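Local structure of cytochrome C-type biogenesis protein ccmF (6ZMQ) at residues A[192-197]-A[233-238]; A[196-201]-A[298-303]; A[546-552]-A[564-570]. The protein is a membrane-bound cytochrome c heme lyase that carries a bound heme b and probably serves heme delivery and attachment during cytochrome c maturation. All blocks are in the same frame, centred on the assembly; numbering follows the deposited sequence.

In the fold
Following the chain, contact 1 (192-197 with 233-238) closes first: helix 185-213 runs one way through the membrane and helix 224-247 returns against it. Contact 2 (196-201 with 298-303) shares G196 and F197 and closes 97 residues later on helix 288-307, a wider closure from the same starting stretch. These two contacts, with centres about 9 Å apart, touch at L234 CD1 and T302 CG2, and helix 185-213 is common to both. Contact 3 (546-552 with 564-570) follows in series, a short closure of 12 residues that sets the loop between strands 545-546 and 554-556 against the end of strand 561-566 and the residues after it, its centre about 40 Å from that of contact 1.

Contact 1 (A[192-197]-A[233-238]); sequences LMYLGF and FLTAGK. With PTY (phosphatidylethanolamine), chain G.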
loop_
_atom_site.group_PDB
_atom_site.type_symbol
_atom_site.label_atom_id
_atom_site.label_comp_id
_atom_site.label_asym_id
_atom_site.label_seq_id
_atom_site.Cartn_x
_atom_site.Cartn_y
_atom_site.Cartn_z
ATOM N N LEU A 192 -6.165 -2.968 -3.122
ATOM C CA LEU A 192 -5.446 -1.694 -3.061
ATOM C C LEU A 192 -3.959 -1.848 -3.353
ATOM O O LEU A 192 -3.325 -0.929 -3.893
ATOM C CB LEU A 192 -5.631 -1.074 -1.674
ATOM C CG LEU A 192 -6.603 0.088 -1.546
ATOM C CD1 LEU A 192 -5.931 1.249 -2.199
ATOM C CD2 LEU A 192 -7.948 -0.159 -2.214
ATOM N N MET A 193 -3.376 -2.986 -2.984
ATOM C CA MET A 193 -1.989 -3.207 -3.360
ATOM C C MET A 193 -1.845 -3.868 -4.726
ATOM O O MET A 193 -0.873 -3.568 -5.434
ATOM C CB MET A 193 -1.263 -3.962 -2.254
ATOM C CG MET A 193 -0.695 -2.966 -1.267
ATOM S SD MET A 193 0.081 -3.512 0.244
ATOM C CE MET A 193 -0.875 -2.481 1.335
ATOM N N TYR A 194 -2.796 -4.743 -5.116
ATOM C CA TYR A 194 -2.684 -5.435 -6.407
ATOM C C TYR A 194 -2.781 -4.443 -7.560
ATOM O O TYR A 194 -1.909 -4.427 -8.444
ATOM C CB TYR A 194 -3.760 -6.521 -6.546
ATOM C CG TYR A 194 -3.631 -7.732 -5.624
ATOM C CD1 TYR A 194 -2.466 -7.973 -4.897
ATOM C CD2 TYR A 194 -4.686 -8.627 -5.477
ATOM C CE1 TYR A 194 -2.357 -9.066 -4.041
ATOM C CE2 TYR A 194 -4.588 -9.723 -4.633
ATOM C CZ TYR A 194 -3.426 -9.934 -3.921
ATOM O OH TYR A 194 -3.345 -11.027 -3.083
ATOM N N LEU A 195 -3.765 -3.530 -7.465
ATOM C CA LEU A 195 -3.876 -2.336 -8.303
ATOM C C LEU A 195 -2.588 -1.536 -8.310
ATOM O O LEU A 195 -2.081 -1.176 -9.385
ATOM C CB LEU A 195 -5.005 -1.446 -7.777
ATOM C CG LEU A 195 -6.462 -1.824 -7.993
ATOM C CD1 LEU A 195 -7.391 -0.854 -7.286
ATOM C CD2 LEU A 195 -6.713 -1.822 -9.473
ATOM N N GLY A 196 -2.017 -1.319 -7.114
ATOM C CA GLY A 196 -0.791 -0.553 -7.008
ATOM C C GLY A 196 0.358 -1.213 -7.738
ATOM O O GLY A 196 1.036 -0.549 -8.540
ATOM N N PHE A 197 0.449 -2.559 -7.626
ATOM C CA PHE A 197 1.504 -3.301 -8.311
ATOM C C PHE A 197 1.349 -3.186 -9.811
ATOM O O PHE A 197 2.321 -2.876 -10.515
ATOM C CB PHE A 197 1.499 -4.774 -7.881
ATOM C CG PHE A 197 2.323 -5.696 -8.782
ATOM C CD1 PHE A 197 3.686 -5.828 -8.592
ATOM C CD2 PHE A 197 1.728 -6.455 -9.797
ATOM C CE1 PHE A 197 4.434 -6.667 -9.407
ATOM C CE2 PHE A 197 2.476 -7.290 -10.612
ATOM C CZ PHE A 197 3.829 -7.400 -10.412
ATOM N N PHE A 233 -2.454 4.221 -4.894
ATOM C CA PHE A 233 -3.011 2.965 -4.412
ATOM C C PHE A 233 -2.116 2.348 -3.335
ATOM O O PHE A 233 -2.620 1.802 -2.342
ATOM C CB PHE A 233 -3.232 2.028 -5.597
ATOM C CG PHE A 233 -4.486 2.343 -6.382
ATOM C CD1 PHE A 233 -5.678 2.602 -5.724
ATOM C CD2 PHE A 233 -4.459 2.424 -7.774
ATOM C CE1 PHE A 233 -6.835 2.903 -6.430
ATOM C CE2 PHE A 233 -5.623 2.734 -8.488
ATOM C CZ PHE A 233 -6.803 2.969 -7.811
ATOM N N LEU A 234 -0.788 2.483 -3.480
ATOM C CA LEU A 234 0.144 2.084 -2.418
ATOM C C LEU A 234 -0.024 2.893 -1.132
ATOM O O LEU A 234 0.009 2.318 -0.034
ATOM C CB LEU A 234 1.596 2.177 -2.907
ATOM C CG LEU A 234 2.322 0.897 -3.341
ATOM C CD1 LEU A 234 1.673 0.179 -4.460
ATOM C CD2 LEU A 234 3.755 1.241 -3.747
ATOM N N THR A 235 -0.175 4.222 -1.231
ATOM C CA THR A 235 -0.274 5.031 -0.017
ATOM C C THR A 235 -1.618 4.818 0.677
ATOM O O THR A 235 -1.674 4.757 1.912
ATOM C CB THR A 235 0.030 6.526 -0.294
ATOM O OG1 THR A 235 0.249 7.219 0.943
ATOM C CG2 THR A 235 -1.016 7.285 -1.106
ATOM N N ALA A 236 -2.704 4.661 -0.099
ATOM C CA ALA A 236 -3.999 4.332 0.486
ATOM C C ALA A 236 -4.003 2.942 1.125
ATOM O O ALA A 236 -4.636 2.734 2.165
ATOM C CB ALA A 236 -5.098 4.466 -0.564
ATOM N N GLY A 237 -3.265 1.993 0.532
ATOM C CA GLY A 237 -3.099 0.686 1.154
ATOM C C GLY A 237 -2.337 0.722 2.471
ATOM O O GLY A 237 -2.723 0.054 3.434
ATOM N N LYS A 238 -1.235 1.484 2.527
ATOM C CA LYS A 238 -0.452 1.546 3.766
ATOM C C LYS A 238 -1.190 2.285 4.882
ATOM O O LYS A 238 -1.210 1.822 6.034
ATOM C CB LYS A 238 0.925 2.163 3.503
ATOM C CG LYS A 238 1.998 1.982 4.631
ATOM C CD LYS A 238 2.016 0.652 5.448
ATOM C CE LYS A 238 2.249 -0.678 4.686
ATOM N NZ LYS A 238 1.851 -1.836 5.558
HETATM C C1 PTY G . -7.019 11.140 -15.139
HETATM C C2 PTY G . -2.122 16.201 -18.622
HETATM C C3 PTY G . -2.429 14.860 -19.291
HETATM O O4 PTY G . -6.638 10.080 -14.297
HETATM C C5 PTY G . -5.341 11.440 -17.107
HETATM C C6 PTY G . -6.699 10.875 -16.623
HETATM O O7 PTY G . -7.763 11.369 -17.397
HETATM C C8 PTY G . -8.566 10.386 -17.992
HETATM O O10 PTY G . -8.083 9.589 -18.723
HETATM C C11 PTY G . -10.071 10.349 -17.714
HETATM C C12 PTY G . -10.530 8.936 -17.348
HETATM C C13 PTY G . -11.912 8.998 -16.693
HETATM C C14 PTY G . -11.799 8.708 -15.198
HETATM C C15 PTY G . -11.732 10.013 -14.403
HETATM C C16 PTY G . -11.849 9.664 -12.918
HETATM C C17 PTY G . -11.607 10.918 -12.080
HETATM C C18 PTY G . -11.492 10.543 -10.603
HETATM C C19 PTY G . -12.729 9.779 -10.123
HETATM C C20 PTY G . -12.393 9.031 -8.829
HETATM C C21 PTY G . -13.700 8.570 -8.183
HETATM C C22 PTY G . -13.472 7.916 -6.821
HETATM C C23 PTY G . -12.673 8.833 -5.893
HETATM C C24 PTY G . -12.262 8.078 -4.627
HETATM C C25 PTY G . -11.543 6.768 -4.956
HETATM C C26 PTY G . -11.764 5.833 -3.771
HETATM C C27 PTY G . -11.886 4.399 -4.271
HETATM C C28 PTY G . -12.742 3.617 -3.281
HETATM C C29 PTY G . -13.894 2.982 -4.054
HETATM C C30 PTY G . -7.617 9.126 -13.960
HETATM C C31 PTY G . -8.173 9.000 -12.531
HETATM O O30 PTY G . -8.023 8.396 -14.799
HETATM C C32 PTY G . -8.558 7.543 -12.223
HETATM C C33 PTY G . -9.433 7.409 -10.967
HETATM C C34 PTY G . -8.718 6.599 -9.880
HETATM C C35 PTY G . -7.819 7.516 -9.051
HETATM C C36 PTY G . -7.848 7.161 -7.564
HETATM C C37 PTY G . -6.454 6.740 -7.091
HETATM C C38 PTY G . -5.804 7.849 -6.261
HETATM C C39 PTY G . -6.620 8.134 -5.001
HETATM C C40 PTY G . -6.298 7.079 -3.949
HETATM C C41 PTY G . -7.489 6.915 -3.011
HETATM C C42 PTY G . -7.960 5.468 -3.133
HETATM C C43 PTY G . -8.596 5.006 -1.826
HETATM C C44 PTY G . -8.978 3.533 -1.936
HETATM P P1 PTY G . -4.614 13.679 -18.396
HETATM O O11 PTY G . -2.979 13.927 -18.395
HETATM O O12 PTY G . -5.281 15.029 -18.458
HETATM O O13 PTY G . -4.999 12.956 -19.665
HETATM O O14 PTY G . -5.181 12.842 -17.076
HETATM N N1 PTY G . -0.688 16.440 -18.669
#
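L195 lays its CD1 methyl over the centre of the F233 ring, a CH-pi contact with CD1 3.9 Å from the ring centroid and 13° off the normal. The opposite face of the same ring meets the lipid: C37 of the phosphatidylethanolamine sits toward the rim, 3.9 Å from F233 CZ. L192 completes the frame at the ring edge, where its CD1 lies 3.8 Å from F233 CD1 and also touches the A236 CB methyl, which meets the lipid tail in turn. The ring is thus held between a leucine and an acyl chain. F233 CG stands anti to its carbonyl carbon (chi1 -79°), which carries the ring beside L195.

Behind this layer, G196 and G237 lie where the helices come close, the axes 8.1 Å apart. At G196 the bare CA receives F233 CB and, at 3.6 Å, L234 CD1; at G237 the backbone carbonyl carbon takes M193 CE at 3.7 Å, the methionine chain bending at chi3 to get there. A CB at G196 or G237 would point at the other helix, toward L234 CD1 and M193 CE respectively. No hydrogen bond crosses the interface.

The segments are antiparallel neighbours, 157° apart, in the membrane helix bundle. Helix 110-129 packs on Y194 and L195, helix 288-307 on M193 and F197, and helix 266-284 on L234 and T235.

Contact 2 (A[196-201]-A[298-303]); sequences GFVGLS and AFAATL
F197 and F299 bring their rings together with planes only 22° apart, near parallel but displaced, so that they barely overlap, the centroids 5.1 Å apart. The closest atoms are F197 CE1 and F299 CE1, 3.5 Å apart. The methyl CG2 of T302 lies in plane at the edge of the F197 ring, near its CB, while L303 CB approaches F197 CE1 at 3.6 Å. Around F299, the carbonyl of L200 and the CA of S201 come in obliquely. Both phenylalanines set CG anti to their backbone N (chi1 166° and 165°), which turns the two rings toward each other across the helix pair. Elsewhere in the interface L200 CD1 touches both A298 CB, at 3.8 Å, and T302 OG1.

The T302 hydroxyl is turned back on its own helix, donating to A298 O at 2.7 Å. That oxygen also accepts from T302 N, the two donors arriving from opposite faces of the carbonyl plane. W117 meets F197 and Y204 stacks on F299, so each ring has a further aromatic partner.

The two antiparallel helices are therefore joined by apolar and aromatic packing without a hydrogen bond between them, and the threonine's polar group is satisfied within its helix.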
loop_
_atom_site.group_PDB
_atom_site.type_symbol
_atom_site.label_atom_id
_atom_site.label_comp_id
_atom_site.label_asym_id
_atom_site.label_seq_id
_atom_site.Cartn_x
_atom_site.Cartn_y
_atom_site.Cartn_z
ATOM N N GLY A 196 -2.017 -1.319 -7.114
ATOM C CA GLY A 196 -0.791 -0.553 -7.008
ATOM C C GLY A 196 0.358 -1.213 -7.738
ATOM O O GLY A 196 1.036 -0.549 -8.540
ATOM N N PHE A 197 0.449 -2.559 -7.626
ATOM C CA PHE A 197 1.504 -3.301 -8.311
ATOM C C PHE A 197 1.349 -3.186 -9.811
ATOM O O PHE A 197 2.321 -2.876 -10.515
ATOM C CB PHE A 197 1.499 -4.774 -7.881
ATOM C CG PHE A 197 2.323 -5.696 -8.782
ATOM C CD1 PHE A 197 3.686 -5.828 -8.592
ATOM C CD2 PHE A 197 1.728 -6.455 -9.797
ATOM C CE1 PHE A 197 4.434 -6.667 -9.407
ATOM C CE2 PHE A 197 2.476 -7.290 -10.612
ATOM C CZ PHE A 197 3.829 -7.400 -10.412
ATOM N N VAL A 198 0.107 -3.311 -10.297
ATOM C CA VAL A 198 -0.054 -3.366 -11.741
ATOM C C VAL A 198 0.083 -1.965 -12.322
ATOM O O VAL A 198 0.549 -1.820 -13.465
ATOM C CB VAL A 198 -1.346 -4.116 -12.135
ATOM C CG1 VAL A 198 -1.330 -5.498 -11.514
ATOM C CG2 VAL A 198 -2.567 -3.412 -11.676
ATOM N N GLY A 199 -0.142 -0.926 -11.490
ATOM C CA GLY A 199 0.250 0.418 -11.882
ATOM C C GLY A 199 1.746 0.537 -12.073
ATOM O O GLY A 199 2.205 0.832 -13.177
ATOM N N LEU A 200 2.520 0.078 -11.081
ATOM C CA LEU A 200 3.976 0.102 -11.204
ATOM C C LEU A 200 4.492 -0.938 -12.199
ATOM O O LEU A 200 5.703 -0.981 -12.455
ATOM C CB LEU A 200 4.642 -0.089 -9.838
ATOM C CG LEU A 200 4.821 1.144 -8.946
ATOM C CD1 LEU A 200 5.902 0.862 -7.929
ATOM C CD2 LEU A 200 5.165 2.407 -9.746
ATOM N N SER A 201 3.611 -1.797 -12.745
ATOM C CA SER A 201 4.018 -2.663 -13.843
ATOM C C SER A 201 4.365 -1.859 -15.082
ATOM O O SER A 201 5.423 -2.068 -15.693
ATOM C CB SER A 201 2.917 -3.667 -14.155
ATOM O OG SER A 201 1.933 -3.108 -15.000
ATOM N N ALA A 298 11.420 -0.496 -7.075
ATOM C CA ALA A 298 10.053 -0.291 -6.603
ATOM C C ALA A 298 9.084 -1.326 -7.155
ATOM O O ALA A 298 8.217 -1.814 -6.422
ATOM C CB ALA A 298 9.581 1.116 -6.978
ATOM N N PHE A 299 9.236 -1.700 -8.435
ATOM C CA PHE A 299 8.332 -2.666 -9.049
ATOM C C PHE A 299 8.518 -4.067 -8.474
ATOM O O PHE A 299 7.536 -4.747 -8.144
ATOM C CB PHE A 299 8.545 -2.671 -10.559
ATOM C CG PHE A 299 7.932 -3.849 -11.247
ATOM C CD1 PHE A 299 6.560 -3.928 -11.387
ATOM C CD2 PHE A 299 8.724 -4.890 -11.746
ATOM C CE1 PHE A 299 5.982 -5.012 -12.009
ATOM C CE2 PHE A 299 8.135 -5.981 -12.362
ATOM C CZ PHE A 299 6.764 -6.035 -12.488
ATOM N N ALA A 300 9.768 -4.541 -8.394
ATOM C CA ALA A 300 9.997 -5.870 -7.823
ATOM C C ALA A 300 9.729 -5.899 -6.316
ATOM O O ALA A 300 9.314 -6.941 -5.769
ATOM C CB ALA A 300 11.417 -6.332 -8.122
ATOM N N ALA A 301 9.933 -4.760 -5.640
ATOM C CA ALA A 301 9.531 -4.612 -4.248
ATOM C C ALA A 301 8.027 -4.754 -4.093
ATOM O O ALA A 301 7.559 -5.436 -3.177
ATOM C CB ALA A 301 10.000 -3.256 -3.726
ATOM N N THR A 302 7.258 -4.116 -4.990
ATOM C CA THR A 302 5.803 -4.220 -4.950
ATOM C C THR A 302 5.333 -5.632 -5.274
ATOM O O THR A 302 4.308 -6.065 -4.739
ATOM C CB THR A 302 5.154 -3.215 -5.908
ATOM O OG1 THR A 302 5.647 -1.902 -5.636
ATOM C CG2 THR A 302 3.650 -3.191 -5.689
ATOM N N LEU A 303 6.085 -6.361 -6.111
ATOM C CA LEU A 303 5.834 -7.790 -6.329
ATOM C C LEU A 303 5.939 -8.586 -5.033
ATOM O O LEU A 303 4.993 -9.278 -4.630
ATOM C CB LEU A 303 6.808 -8.363 -7.359
ATOM C CG LEU A 303 6.740 -9.897 -7.420
ATOM C CD1 LEU A 303 5.498 -10.416 -8.157
ATOM C CD2 LEU A 303 8.023 -10.470 -7.961
#

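Contact 3 (A[546-552]-A[564-570]); sequences RMTFQGV and EALLKTD
Q550 N gives a weak hydrogen bond to L566 O, 3.2 Å long with an angle of 125° at the hydrogen. Elsewhere the two backbones, running roughly antiparallel, meet through CA-H...O contacts. M547 CA lies 3.2 Å from K568 O, L567 CA lies 3.3 Å from T548 O, and V552 CA likewise faces E564 O.

Among the apolar contacts, M547 and L567 lie alongside each other, SD of the methionine 3.8 Å from CD2 of the leucine, and L619 of strand 617-625 packs on L567. Separately, the L566 CD1 methyl reaches the carbonyl of G551, whose backbone angles call for glycine.

K568 runs alongside T548 and bends near its end, K568 CB 3.8 Å from T548 CG2, while the Q550 side chain crosses it at about a right angle. Were Q550 an alanine, the aliphatic part of K568 would probably lose this neighbour and turn more freely.

Charges gather at the far end. R546 NH2 and D570 OD2 form a long salt bridge of 3.9 Å with the oxygen well out of the guanidinium plane, and K568 NZ sits at the guanidinium edge. The carboxylate probably offsets some repulsion between these two cations. The segments are thus joined mainly by CA-H...O and side-chain contacts, with a weak backbone bond and a loose charge pair at one end.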
loop_
_atom_site.group_PDB
_atom_site.type_symbol
_atom_site.label_atom_id
_atom_site.label_comp_id
_atom_site.label_asym_id
_atom_site.label_seq_id
_atom_site.Cartn_x
_atom_site.Cartn_y
_atom_site.Cartn_z
ATOM N N ARG A 546 -12.651 8.127 34.780
ATOM C CA ARG A 546 -12.781 6.962 35.676
ATOM C C ARG A 546 -13.945 6.110 35.197
ATOM O O ARG A 546 -15.025 6.629 35.071
ATOM C CB ARG A 546 -12.917 7.395 37.139
ATOM C CG ARG A 546 -14.341 7.688 37.590
ATOM C CD ARG A 546 -14.662 7.359 39.045
ATOM N NE ARG A 546 -15.919 7.998 39.403
ATOM C CZ ARG A 546 -17.110 7.607 38.983
ATOM N NH1 ARG A 546 -17.222 6.550 38.207
ATOM N NH2 ARG A 546 -18.187 8.275 39.336
ATOM N N MET A 547 -13.640 4.868 34.860
ATOM C CA MET A 547 -14.585 3.853 34.429
ATOM C C MET A 547 -14.907 2.926 35.598
ATOM O O MET A 547 -14.279 2.998 36.652
ATOM C CB MET A 547 -14.004 3.088 33.247
ATOM C CG MET A 547 -12.599 2.642 33.536
ATOM S SD MET A 547 -11.862 1.546 32.335
ATOM C CE MET A 547 -10.248 2.304 32.282
ATOM N N THR A 548 -15.896 2.044 35.414
ATOM C CA THR A 548 -16.218 1.004 36.389
ATOM C C THR A 548 -16.931 -0.144 35.681
ATOM O O THR A 548 -17.545 0.041 34.628
ATOM C CB THR A 548 -17.079 1.524 37.558
ATOM O OG1 THR A 548 -17.392 0.442 38.444
ATOM C CG2 THR A 548 -18.367 2.154 37.063
ATOM N N PHE A 549 -16.843 -1.333 36.275
ATOM C CA PHE A 549 -17.365 -2.560 35.677
ATOM C C PHE A 549 -18.849 -2.716 36.005
ATOM O O PHE A 549 -19.267 -2.517 37.148
ATOM C CB PHE A 549 -16.546 -3.761 36.172
ATOM C CG PHE A 549 -16.559 -4.961 35.244
ATOM C CD1 PHE A 549 -17.696 -5.730 35.077
ATOM C CD2 PHE A 549 -15.433 -5.292 34.510
ATOM C CE1 PHE A 549 -17.705 -6.811 34.226
ATOM C CE2 PHE A 549 -15.437 -6.375 33.653
ATOM C CZ PHE A 549 -16.585 -7.128 33.513
ATOM N N GLN A 550 -19.643 -3.082 34.987
ATOM C CA GLN A 550 -21.086 -3.242 35.140
ATOM C C GLN A 550 -21.639 -4.546 34.574
ATOM O O GLN A 550 -22.858 -4.660 34.410
ATOM C CB GLN A 550 -21.837 -2.077 34.494
ATOM C CG GLN A 550 -21.769 -0.801 35.274
ATOM C CD GLN A 550 -22.342 0.361 34.515
ATOM O OE1 GLN A 550 -22.412 0.353 33.282
ATOM N NE2 GLN A 550 -22.815 1.347 35.253
ATOM N N GLY A 551 -20.799 -5.512 34.250
ATOM C CA GLY A 551 -21.250 -6.822 33.837
ATOM C C GLY A 551 -20.741 -7.190 32.458
ATOM O O GLY A 551 -20.009 -6.446 31.807
ATOM N N VAL A 552 -21.138 -8.386 32.032
ATOM C CA VAL A 552 -20.934 -8.853 30.671
ATOM C C VAL A 552 -22.315 -9.144 30.088
ATOM O O VAL A 552 -23.241 -9.524 30.817
ATOM C CB VAL A 552 -20.000 -10.093 30.613
ATOM C CG1 VAL A 552 -18.640 -9.783 31.252
ATOM C CG2 VAL A 552 -20.594 -11.333 31.272
ATOM N N GLU A 564 -19.291 -8.872 26.119
ATOM C CA GLU A 564 -19.356 -7.445 26.389
ATOM C C GLU A 564 -18.631 -7.107 27.680
ATOM O O GLU A 564 -18.473 -7.961 28.549
ATOM C CB GLU A 564 -20.838 -7.001 26.500
ATOM C CG GLU A 564 -21.570 -6.904 25.178
ATOM C CD GLU A 564 -21.078 -5.780 24.312
ATOM O OE1 GLU A 564 -20.482 -4.818 24.844
ATOM O OE2 GLU A 564 -21.240 -5.886 23.082
ATOM N N ALA A 565 -18.125 -5.880 27.762
ATOM C CA ALA A 565 -17.843 -5.207 29.028
ATOM C C ALA A 565 -18.479 -3.821 28.959
ATOM O O ALA A 565 -17.997 -2.948 28.227
ATOM C CB ALA A 565 -16.343 -5.113 29.300
ATOM N N LEU A 566 -19.554 -3.618 29.718
ATOM C CA LEU A 566 -20.262 -2.341 29.749
ATOM C C LEU A 566 -19.683 -1.497 30.876
ATOM O O LEU A 566 -19.654 -1.925 32.033
ATOM C CB LEU A 566 -21.759 -2.534 29.949
ATOM C CG LEU A 566 -22.435 -3.628 29.144
ATOM C CD1 LEU A 566 -22.248 -4.928 29.893
ATOM C CD2 LEU A 566 -23.878 -3.306 28.955
ATOM N N LEU A 567 -19.196 -0.317 30.533
ATOM C CA LEU A 567 -18.486 0.549 31.459
ATOM C C LEU A 567 -19.351 1.776 31.745
ATOM O O LEU A 567 -20.462 1.885 31.229
ATOM C CB LEU A 567 -17.116 0.920 30.881
ATOM C CG LEU A 567 -15.891 -0.018 31.003
ATOM C CD1 LEU A 567 -16.116 -1.515 30.705
ATOM C CD2 LEU A 567 -14.800 0.501 30.083
ATOM N N LYS A 568 -18.883 2.654 32.642
ATOM C CA LYS A 568 -19.618 3.862 33.020
ATOM C C LYS A 568 -18.661 5.030 33.239
ATOM O O LYS A 568 -17.612 4.868 33.854
ATOM C CB LYS A 568 -20.465 3.603 34.306
ATOM C CG LYS A 568 -20.899 4.843 35.116
ATOM C CD LYS A 568 -22.159 4.597 35.954
ATOM C CE LYS A 568 -21.903 4.213 37.405
ATOM N NZ LYS A 568 -20.770 4.955 38.022
ATOM N N THR A 569 -19.032 6.222 32.753
ATOM C CA THR A 569 -18.271 7.431 33.053
ATOM C C THR A 569 -19.221 8.588 33.345
ATOM O O THR A 569 -20.321 8.652 32.791
ATOM C CB THR A 569 -17.319 7.825 31.909
ATOM O OG1 THR A 569 -16.542 6.689 31.508
ATOM C CG2 THR A 569 -16.364 8.934 32.363
ATOM N N ASP A 570 -18.785 9.506 34.227
ATOM C CA ASP A 570 -19.399 10.808 34.573
ATOM C C ASP A 570 -19.529 11.745 33.359
ATOM O O ASP A 570 -18.959 11.521 32.260
ATOM C CB ASP A 570 -18.867 11.444 35.867
ATOM C CG ASP A 570 -19.950 11.952 36.822
ATOM O OD1 ASP A 570 -20.683 12.894 36.458
ATOM O OD2 ASP A 570 -20.061 11.397 37.931
#